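Local coordinates for protein agmatinase (Deinococcus radiodurans, PDB 1WOH) that probably hydrolyses agmatine to putrescine and urea, as a manganese-dependent enzyme of the arginase (ureohydrolase) family, at residues A[8-17]-A[55-64]; A[23-34]-A[106-117]. All blocks are in the same frame, centred on the assembly; numbering follows the deposited sequence.

Contact 1 of 2, residues A[8-17]-A[55-64]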
loop_
_atom_site.group_PDB
_atom_site.type_symbol
_atom_site.label_atom_id
_atom_site.label_comp_id
_atom_site.label_asym_id
_atom_site.label_seq_id
_atom_site.Cartn_x
_atom_site.Cartn_y
_atom_site.Cartn_z
ATOM N N PRO A 8 -15.663 14.772 -8.857
ATOM C CA PRO A 8 -15.007 14.700 -7.544
ATOM C C PRO A 8 -13.493 14.940 -7.557
ATOM O O PRO A 8 -12.942 15.515 -6.619
ATOM C CB PRO A 8 -15.363 13.296 -7.060
ATOM C CG PRO A 8 -16.717 13.082 -7.658
ATOM C CD PRO A 8 -16.535 13.603 -9.068
ATOM N N TYR A 9 -12.823 14.503 -8.618
ATOM C CA TYR A 9 -11.375 14.668 -8.712
ATOM C C TYR A 9 -10.924 16.019 -9.260
ATOM O O TYR A 9 -9.726 16.267 -9.398
ATOM C CB TYR A 9 -10.770 13.556 -9.567
ATOM C CG TYR A 9 -11.464 13.349 -10.893
ATOM C CD1 TYR A 9 -12.602 12.551 -10.987
ATOM C CD2 TYR A 9 -10.980 13.945 -12.059
ATOM C CE1 TYR A 9 -13.239 12.346 -12.207
ATOM C CE2 TYR A 9 -11.612 13.746 -13.286
ATOM C CZ TYR A 9 -12.740 12.944 -13.351
ATOM O OH TYR A 9 -13.361 12.727 -14.558
ATOM N N GLY A 10 -11.873 16.896 -9.566
ATOM C CA GLY A 10 -11.505 18.196 -10.095
ATOM C C GLY A 10 -11.753 19.367 -9.165
ATOM O O GLY A 10 -12.649 19.331 -8.320
ATOM N N GLY A 11 -10.947 20.412 -9.329
ATOM C CA GLY A 11 -11.092 21.610 -8.520
ATOM C C GLY A 11 -10.295 21.596 -7.229
ATOM O O GLY A 11 -9.750 20.564 -6.830
ATOM N N ILE A 12 -10.217 22.755 -6.586
ATOM C CA ILE A 12 -9.505 22.883 -5.323
ATOM C C ILE A 12 -10.383 22.283 -4.232
ATOM O O ILE A 12 -11.547 22.654 -4.081
ATOM C CB ILE A 12 -9.240 24.358 -4.972
ATOM C CG1 ILE A 12 -8.501 25.047 -6.123
ATOM C CG2 ILE A 12 -8.419 24.441 -3.690
ATOM C CD1 ILE A 12 -7.154 24.432 -6.447
ATOM N N PRO A 13 -9.839 21.348 -3.448
ATOM C CA PRO A 13 -10.647 20.744 -2.390
ATOM C C PRO A 13 -10.935 21.618 -1.168
ATOM O O PRO A 13 -10.065 21.833 -0.327
ATOM C CB PRO A 13 -9.852 19.490 -2.032
ATOM C CG PRO A 13 -8.445 19.929 -2.241
ATOM C CD PRO A 13 -8.523 20.690 -3.550
ATOM N N THR A 14 -12.159 22.140 -1.098
ATOM C CA THR A 14 -12.609 22.928 0.045
ATOM C C THR A 14 -13.792 22.124 0.546
ATOM O O THR A 14 -14.409 21.387 -0.230
ATOM C CB THR A 14 -13.055 24.362 -0.337
ATOM O OG1 THR A 14 -14.022 24.316 -1.393
ATOM C CG2 THR A 14 -11.859 25.182 -0.769
ATOM N N PHE A 15 -14.112 22.228 1.829
ATOM C CA PHE A 15 -15.210 21.423 2.341
ATOM C C PHE A 15 -16.528 21.723 1.634
ATOM O O PHE A 15 -16.981 22.866 1.611
ATOM C CB PHE A 15 -15.378 21.602 3.848
ATOM C CG PHE A 15 -16.144 20.485 4.486
ATOM C CD1 PHE A 15 -15.591 19.209 4.560
ATOM C CD2 PHE A 15 -17.446 20.681 4.941
ATOM C CE1 PHE A 15 -16.326 18.138 5.070
ATOM C CE2 PHE A 15 -18.191 19.626 5.451
ATOM C CZ PHE A 15 -17.633 18.346 5.516
ATOM N N ALA A 16 -17.122 20.683 1.055
ATOM C CA ALA A 16 -18.389 20.794 0.335
ATOM C C ALA A 16 -18.263 21.762 -0.838
ATOM O O ALA A 16 -19.256 22.318 -1.314
ATOM C CB ALA A 16 -19.482 21.253 1.288
ATOM N N ARG A 17 -17.030 21.949 -1.301
ATOM C CA ARG A 17 -16.725 22.855 -2.406
ATOM C C ARG A 17 -17.200 24.278 -2.091
ATOM O O ARG A 17 -17.554 25.051 -2.981
ATOM C CB ARG A 17 -17.362 22.339 -3.706
ATOM C CG ARG A 17 -16.503 22.573 -4.946
ATOM C CD ARG A 17 -17.169 22.081 -6.231
ATOM N NE ARG A 17 -16.885 20.684 -6.575
ATOM C CZ ARG A 17 -15.682 20.222 -6.906
ATOM N NH1 ARG A 17 -14.633 21.035 -6.928
ATOM N NH2 ARG A 17 -15.531 18.952 -7.259
ATOM N N LEU A 55 -10.732 14.895 4.354
ATOM C CA LEU A 55 -12.169 15.102 4.507
ATOM C C LEU A 55 -12.700 16.089 3.474
ATOM O O LEU A 55 -13.814 15.928 2.980
ATOM C CB LEU A 55 -12.489 15.578 5.928
ATOM C CG LEU A 55 -12.446 14.444 6.966
ATOM C CD1 LEU A 55 -12.365 15.008 8.381
ATOM C CD2 LEU A 55 -13.687 13.567 6.801
ATOM N N ARG A 56 -11.912 17.115 3.158
ATOM C CA ARG A 56 -12.315 18.094 2.151
ATOM C C ARG A 56 -12.377 17.391 0.796
ATOM O O ARG A 56 -13.367 17.497 0.068
ATOM C CB ARG A 56 -11.320 19.258 2.091
ATOM C CG ARG A 56 -11.326 20.150 3.332
ATOM C CD ARG A 56 -10.378 21.334 3.176
ATOM N NE ARG A 56 -10.617 22.351 4.197
ATOM C CZ ARG A 56 -9.893 22.512 5.300
ATOM N NH1 ARG A 56 -8.851 21.718 5.552
ATOM N NH2 ARG A 56 -10.211 23.476 6.158
ATOM N N GLU A 57 -11.317 16.667 0.461
ATOM C CA GLU A 57 -11.284 15.943 -0.802
ATOM C C GLU A 57 -12.488 15.006 -0.890
ATOM O O GLU A 57 -13.187 14.972 -1.906
ATOM C CB GLU A 57 -9.985 15.135 -0.912
ATOM C CG GLU A 57 -8.729 15.993 -0.895
ATOM C CD GLU A 57 -7.448 15.176 -0.799
ATOM O OE1 GLU A 57 -6.359 15.783 -0.805
ATOM O OE2 GLU A 57 -7.523 13.932 -0.714
ATOM N N ALA A 58 -12.744 14.259 0.180
ATOM C CA ALA A 58 -13.866 13.322 0.181
ATOM C C ALA A 58 -15.234 14.008 0.132
ATOM O O ALA A 58 -16.201 13.428 -0.366
ATOM C CB ALA A 58 -13.787 12.414 1.408
ATOM N N SER A 59 -15.318 15.231 0.641
ATOM C CA SER A 59 -16.592 15.946 0.650
ATOM C C SER A 59 -17.041 16.352 -0.749
ATOM O O SER A 59 -18.208 16.704 -0.948
ATOM C CB SER A 59 -16.515 17.188 1.539
ATOM O OG SER A 59 -15.747 18.210 0.939
ATOM N N LEU A 60 -16.126 16.305 -1.714
ATOM C CA LEU A 60 -16.485 16.660 -3.081
ATOM C C LEU A 60 -17.408 15.587 -3.655
ATOM O O LEU A 60 -18.019 15.777 -4.704
ATOM C CB LEU A 60 -15.232 16.828 -3.949
ATOM C CG LEU A 60 -14.277 17.929 -3.464
ATOM C CD1 LEU A 60 -13.182 18.159 -4.498
ATOM C CD2 LEU A 60 -15.052 19.215 -3.222
ATOM N N ARG A 61 -17.509 14.462 -2.955
ATOM C CA ARG A 61 -18.392 13.376 -3.359
ATOM C C ARG A 61 -19.747 13.588 -2.688
ATOM O O ARG A 61 -20.680 12.810 -2.896
ATOM C CB ARG A 61 -17.819 12.024 -2.923
ATOM C CG ARG A 61 -16.836 11.407 -3.898
ATOM C CD ARG A 61 -17.550 10.542 -4.923
ATOM N NE ARG A 61 -18.600 11.272 -5.624
ATOM C CZ ARG A 61 -19.329 10.771 -6.617
ATOM N NH1 ARG A 61 -19.125 9.527 -7.034
ATOM N NH2 ARG A 61 -20.264 11.515 -7.195
ATOM N N SER A 62 -19.844 14.644 -1.881
ATOM C CA SER A 62 -21.072 14.968 -1.155
ATOM C C SER A 62 -21.367 16.472 -1.121
ATOM O O SER A 62 -21.559 17.053 -0.048
ATOM C CB SER A 62 -20.985 14.446 0.282
ATOM O OG SER A 62 -20.806 13.039 0.312
ATOM N N VAL A 63 -21.403 17.101 -2.289
ATOM C CA VAL A 63 -21.674 18.529 -2.370
ATOM C C VAL A 63 -23.183 18.775 -2.293
ATOM O O VAL A 63 -23.952 18.199 -3.063
ATOM C CB VAL A 63 -21.129 19.124 -3.686
ATOM C CG1 VAL A 63 -21.378 20.622 -3.723
ATOM C CG2 VAL A 63 -19.639 18.830 -3.809
ATOM N N PRO A 64 -23.618 19.643 -1.365
ATOM C CA PRO A 64 -25.035 19.973 -1.171
ATOM C C PRO A 64 -25.576 20.875 -2.277
ATOM O O PRO A 64 -24.807 21.494 -3.008
ATOM C CB PRO A 64 -25.030 20.674 0.179
ATOM C CG PRO A 64 -23.748 21.458 0.107
ATOM C CD PRO A 64 -22.772 20.424 -0.442
HETATM O O HOH W 1 -12.473 13.975 -4.325
HETATM O O HOH W 2 -17.830 16.932 -7.246
#
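In this arginase-fold subunit the N-terminal arm curls round the C-terminal part of helix 51-59 and the turn that follows, with L60 held in the curve between P8, P13 and R17 and S59 holding the backbone of A16. With its hydroxyl set between the backbone N and the carbonyl carbon (chi1 73°), S59 has OG in two bonds at once: it donates to R56 O of its own helix at 2.6 Å and accepts from A16 N at 2.8 Å, the latter almost straight at 170°. These two bonds fix the rotation of the hydroxyl. Beside it, F15 CE1 rests 3.7 Å from S59 CB, while V293 and M294 of helix 284-302 also pack on the F15 side chain. R17, its chain bent at chi3 (-89°), lays its guanidinium over L60, whose CD2 stands 3.9 Å from the plane, above the centre. At the edge of that plane NH1 and NH2 of R17 grip G10 O end-on, at 3.0 and 3.1 Å, which keeps the group flat against the leucine and closes the arm on itself. One water joins R17 NH2 to L60 O, and another bridges P8 O and E57 O. R56 adds its aliphatic CD beside P13 O, and its charged end pairs with D82 and D85 of the same chain. The arm is also an assembly surface: G11 bonds through N and O to D85 and R53 of the second subunit. At the start of the arm P8 CG lies over the rim of the R61 guanidinium, and toward its end A16 CB meets P64 CD at 3.8 Å.

Contact 2 of 2, residues A[23-34]-A[106-117]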
loop_
_atom_site.group_PDB
_atom_site.type_symbol
_atom_site.label_atom_id
_atom_site.label_comp_id
_atom_site.label_asym_id
_atom_site.label_seq_id
_atom_site.Cartn_x
_atom_site.Cartn_y
_atom_site.Cartn_z
ATOM N N PRO A 23 -10.924 33.094 8.921
ATOM C CA PRO A 23 -11.638 33.013 10.198
ATOM C C PRO A 23 -12.211 34.328 10.722
ATOM O O PRO A 23 -13.366 34.382 11.147
ATOM C CB PRO A 23 -10.589 32.426 11.135
ATOM C CG PRO A 23 -9.866 31.480 10.237
ATOM C CD PRO A 23 -9.678 32.306 8.973
ATOM N N ASP A 24 -11.408 35.387 10.688
ATOM C CA ASP A 24 -11.854 36.683 11.187
ATOM C C ASP A 24 -12.201 37.643 10.057
ATOM O O ASP A 24 -12.245 38.858 10.258
ATOM C CB ASP A 24 -10.767 37.302 12.064
ATOM C CG ASP A 24 -9.610 37.845 11.254
ATOM O OD1 ASP A 24 -9.112 37.125 10.363
ATOM O OD2 ASP A 24 -9.196 38.994 11.511
ATOM N N GLY A 25 -12.444 37.095 8.872
ATOM C CA GLY A 25 -12.783 37.919 7.727
ATOM C C GLY A 25 -14.206 38.440 7.783
ATOM O O GLY A 25 -14.933 38.186 8.741
ATOM N N ASP A 26 -14.608 39.177 6.752
ATOM C CA ASP A 26 -15.953 39.730 6.697
ATOM C C ASP A 26 -16.880 38.831 5.890
ATOM O O ASP A 26 -17.110 39.067 4.705
ATOM C CB ASP A 26 -15.920 41.132 6.082
ATOM C CG ASP A 26 -17.302 41.746 5.953
ATOM O OD1 ASP A 26 -18.049 41.747 6.953
ATOM O OD2 ASP A 26 -17.636 42.232 4.853
ATOM N N TRP A 27 -17.406 37.796 6.543
ATOM C CA TRP A 27 -18.312 36.855 5.895
ATOM C C TRP A 27 -19.337 36.284 6.867
ATOM O O TRP A 27 -19.198 36.395 8.087
ATOM C CB TRP A 27 -17.530 35.694 5.267
ATOM C CG TRP A 27 -16.712 34.925 6.262
ATOM C CD1 TRP A 27 -15.452 35.224 6.689
ATOM C CD2 TRP A 27 -17.131 33.778 7.018
ATOM N NE1 TRP A 27 -15.058 34.339 7.666
ATOM C CE2 TRP A 27 -16.069 33.442 7.889
ATOM C CE3 TRP A 27 -18.299 33.005 7.046
ATOM C CZ2 TRP A 27 -16.142 32.366 8.781
ATOM C CZ3 TRP A 27 -18.371 31.932 7.934
ATOM C CH2 TRP A 27 -17.298 31.625 8.789
ATOM N N GLN A 28 -20.374 35.678 6.306
ATOM C CA GLN A 28 -21.430 35.052 7.086
ATOM C C GLN A 28 -21.969 33.873 6.288
ATOM O O GLN A 28 -22.187 33.981 5.082
ATOM C CB GLN A 28 -22.561 36.045 7.373
ATOM C CG GLN A 28 -22.214 37.121 8.393
ATOM C CD GLN A 28 -23.333 38.133 8.581
ATOM O OE1 GLN A 28 -24.470 37.769 8.885
ATOM N NE2 GLN A 28 -23.014 39.412 8.403
ATOM N N ALA A 29 -22.163 32.742 6.957
ATOM C CA ALA A 29 -22.687 31.555 6.297
ATOM C C ALA A 29 -23.410 30.692 7.310
ATOM O O ALA A 29 -23.153 30.782 8.512
ATOM C CB ALA A 29 -21.561 30.772 5.647
ATOM N N ASP A 30 -24.321 29.856 6.832
ATOM C CA ASP A 30 -25.063 28.988 7.736
ATOM C C ASP A 30 -24.128 27.962 8.366
ATOM O O ASP A 30 -24.212 27.685 9.562
ATOM C CB ASP A 30 -26.188 28.271 6.986
ATOM C CG ASP A 30 -27.244 29.230 6.465
ATOM O OD1 ASP A 30 -27.626 30.155 7.214
ATOM O OD2 ASP A 30 -27.696 29.054 5.314
ATOM N N VAL A 31 -23.236 27.418 7.544
ATOM C CA VAL A 31 -22.273 26.402 7.972
ATOM C C VAL A 31 -20.857 26.815 7.584
ATOM O O VAL A 31 -20.625 27.257 6.461
ATOM C CB VAL A 31 -22.573 25.041 7.291
ATOM C CG1 VAL A 31 -21.561 23.982 7.741
ATOM C CG2 VAL A 31 -23.980 24.599 7.614
ATOM N N ALA A 32 -19.908 26.659 8.507
ATOM C CA ALA A 32 -18.520 27.011 8.229
ATOM C C ALA A 32 -17.607 25.917 8.762
ATOM O O ALA A 32 -17.730 25.500 9.910
ATOM C CB ALA A 32 -18.161 28.354 8.875
ATOM N N ALA A 33 -16.706 25.448 7.914
ATOM C CA ALA A 33 -15.769 24.401 8.304
ATOM C C ALA A 33 -14.428 25.018 8.688
ATOM O O ALA A 33 -13.996 26.002 8.090
ATOM C CB ALA A 33 -15.580 23.425 7.147
ATOM N N LEU A 34 -13.779 24.435 9.693
ATOM C CA LEU A 34 -12.474 24.901 10.145
ATOM C C LEU A 34 -11.673 23.654 10.463
ATOM O O LEU A 34 -12.149 22.777 11.194
ATOM C CB LEU A 34 -12.599 25.764 11.409
ATOM C CG LEU A 34 -11.248 26.212 11.990
ATOM C CD1 LEU A 34 -10.618 27.237 11.070
ATOM C CD2 LEU A 34 -11.440 26.796 13.376
ATOM N N GLN A 106 -13.819 32.888 16.328
ATOM C CA GLN A 106 -14.044 33.743 15.168
ATOM C C GLN A 106 -14.984 33.090 14.163
ATOM O O GLN A 106 -15.847 33.753 13.590
ATOM C CB GLN A 106 -12.717 34.080 14.488
ATOM C CG GLN A 106 -11.718 34.783 15.396
ATOM C CD GLN A 106 -10.424 35.125 14.685
ATOM O OE1 GLN A 106 -9.866 34.301 13.956
ATOM N NE2 GLN A 106 -9.932 36.341 14.900
ATOM N N VAL A 107 -14.812 31.793 13.945
ATOM C CA VAL A 107 -15.661 31.071 13.010
ATOM C C VAL A 107 -17.078 30.934 13.559
ATOM O O VAL A 107 -18.061 31.116 12.833
ATOM C CB VAL A 107 -15.074 29.674 12.700
ATOM C CG1 VAL A 107 -16.115 28.805 11.983
ATOM C CG2 VAL A 107 -13.836 29.836 11.834
ATOM N N ARG A 108 -17.186 30.631 14.844
ATOM C CA ARG A 108 -18.495 30.489 15.466
ATOM C C ARG A 108 -19.329 31.764 15.323
ATOM O O ARG A 108 -20.531 31.708 15.054
ATOM C CB ARG A 108 -18.335 30.143 16.946
ATOM C CG ARG A 108 -18.839 28.763 17.306
ATOM C CD ARG A 108 -20.032 28.857 18.236
ATOM N NE ARG A 108 -19.650 29.383 19.537
ATOM C CZ ARG A 108 -20.505 29.720 20.498
ATOM N NH1 ARG A 108 -21.811 29.588 20.312
ATOM N NH2 ARG A 108 -20.048 30.183 21.652
ATOM N N GLY A 109 -18.681 32.912 15.488
ATOM C CA GLY A 109 -19.388 34.176 15.396
ATOM C C GLY A 109 -19.828 34.597 14.009
ATOM O O GLY A 109 -20.466 35.640 13.851
ATOM N N ARG A 110 -19.503 33.801 12.999
ATOM C CA ARG A 110 -19.876 34.149 11.636
ATOM C C ARG A 110 -20.721 33.084 10.949
ATOM O O ARG A 110 -20.979 33.172 9.752
ATOM C CB ARG A 110 -18.618 34.434 10.812
ATOM C CG ARG A 110 -17.822 35.649 11.293
ATOM C CD ARG A 110 -16.465 35.709 10.620
ATOM N NE ARG A 110 -15.703 36.916 10.952
ATOM C CZ ARG A 110 -15.259 37.226 12.166
ATOM N NH1 ARG A 110 -15.493 36.424 13.196
ATOM N NH2 ARG A 110 -14.577 38.352 12.351
ATOM N N CYS A 111 -21.151 32.078 11.699
ATOM C CA CYS A 111 -21.984 31.033 11.119
ATOM C C CYS A 111 -22.961 30.500 12.148
ATOM O O CYS A 111 -22.890 30.844 13.327
ATOM C CB CYS A 111 -21.122 29.883 10.583
ATOM S SG CYS A 111 -20.357 28.837 11.854
ATOM N N ARG A 112 -23.886 29.661 11.699
ATOM C CA ARG A 112 -24.860 29.082 12.609
ATOM C C ARG A 112 -24.293 27.800 13.204
ATOM O O ARG A 112 -24.280 27.625 14.420
ATOM C CB ARG A 112 -26.169 28.795 11.874
ATOM C CG ARG A 112 -27.245 28.164 12.746
ATOM C CD ARG A 112 -28.624 28.683 12.365
ATOM N NE ARG A 112 -28.837 28.664 10.920
ATOM C CZ ARG A 112 -29.944 29.087 10.321
ATOM N NH1 ARG A 112 -30.949 29.567 11.043
ATOM N NH2 ARG A 112 -30.048 29.033 9.000
ATOM N N VAL A 113 -23.814 26.913 12.343
ATOM C CA VAL A 113 -23.248 25.654 12.799
ATOM C C VAL A 113 -21.826 25.479 12.296
ATOM O O VAL A 113 -21.591 25.327 11.095
ATOM C CB VAL A 113 -24.070 24.445 12.320
ATOM C CG1 VAL A 113 -23.492 23.163 12.924
ATOM C CG2 VAL A 113 -25.536 24.611 12.710
ATOM N N PRO A 114 -20.849 25.525 13.210
ATOM C CA PRO A 114 -19.460 25.352 12.782
ATOM C C PRO A 114 -19.121 23.864 12.757
ATOM O O PRO A 114 -19.583 23.106 13.606
ATOM C CB PRO A 114 -18.681 26.103 13.851
ATOM C CG PRO A 114 -19.500 25.830 15.080
ATOM C CD PRO A 114 -20.916 26.024 14.595
ATOM N N VAL A 115 -18.336 23.458 11.767
ATOM C CA VAL A 115 -17.902 22.072 11.631
ATOM C C VAL A 115 -16.388 22.053 11.753
ATOM O O VAL A 115 -15.681 22.671 10.951
ATOM C CB VAL A 115 -18.318 21.495 10.274
ATOM C CG1 VAL A 115 -17.744 20.098 10.104
ATOM C CG2 VAL A 115 -19.838 21.466 10.183
ATOM N N PHE A 116 -15.902 21.345 12.768
ATOM C CA PHE A 116 -14.472 21.257 13.039
ATOM C C PHE A 116 -13.906 19.914 12.615
ATOM O O PHE A 116 -14.354 18.871 13.084
ATOM C CB PHE A 116 -14.221 21.469 14.533
ATOM C CG PHE A 116 -14.772 22.766 15.056
ATOM C CD1 PHE A 116 -15.734 22.774 16.063
ATOM C CD2 PHE A 116 -14.351 23.979 14.522
ATOM C CE1 PHE A 116 -16.266 23.973 16.525
ATOM C CE2 PHE A 116 -14.880 25.178 14.979
ATOM C CZ PHE A 116 -15.839 25.173 15.981
ATOM N N LEU A 117 -12.896 19.957 11.756
ATOM C CA LEU A 117 -12.260 18.749 11.250
ATOM C C LEU A 117 -10.906 18.509 11.924
ATOM O O LEU A 117 -9.966 19.275 11.723
ATOM C CB LEU A 117 -12.066 18.875 9.732
ATOM C CG LEU A 117 -13.305 19.341 8.955
ATOM C CD1 LEU A 117 -12.947 19.588 7.503
ATOM C CD2 LEU A 117 -14.402 18.299 9.062
#
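A32 and L34 pack against V107, where the end of helix 93-108 lies over neighbouring parallel strands 31-36 and 114-118. The V107 side chain divides between these two residues: CG1, anti to the backbone N (chi1 167°), touches A32 CB at 3.7 Å, and CG2 faces L34 CD2. Beneath, the strands are zipped by V115 N to A32 O at 2.8 Å and L34 N to V115 O at 2.9 Å. L34 CB meets the edge of the F116 ring at CD2, and on the other face of the sheet V31 CG1 touches V115 CG2. R110 closes the outer end of this packed region. Its CB sits over the six-membered ring of W27, 3.7 Å from the centroid and only 9° off the normal, a CH-pi contact, while CD lies over the same face nearer the rim. The extended chain carries NE to G25 O, a 2.7 Å bond at 161° in the carbonyl plane, and NH1 to Q106 O at 2.7 Å. Replacing R110 with an alanine, which lacks the guanidinium that G25 O and Q106 O share, would probably open a gap over the indole beyond CB and leave loop 23-27 freer to move. The solvent side is held more lightly: Q28 makes little contact, and D30 OD1 reaches R112 NH2 at 3.2 Å in a salt bridge whose hydrogen bond is weak. Next to it, however, D30 O accepts from both V113 N and R112 N. Helix 93-108 and strand 114-118 are the returning half of a beta-alpha-beta crossover that starts at strand 80-85 and passes over strand 31-36, in the eight-stranded parallel sheet of the arginase fold.

From the N terminus, segment 8-17 comes first and 23-34 next; 55-64 then completes contact 1 and 106-117 completes contact 2. The two closures therefore cross instead of nesting. Contact 1 closes a loop that contains strand 31-36 and the first turn of helix 51-59, and contact 2 a longer one that takes in that helix, strand 80-85 and most of helix 93-108. Their centres lie 18 Å apart, yet they touch: F15 CB meets A33 CB at 3.8 Å, and L55 CD1 meets L117 CD2 at 3.9 Å. The N-terminal arm and helix 51-59 are thus tied to the strand pair 31-36 and 114-118, the latter leading toward the manganese ligand H121.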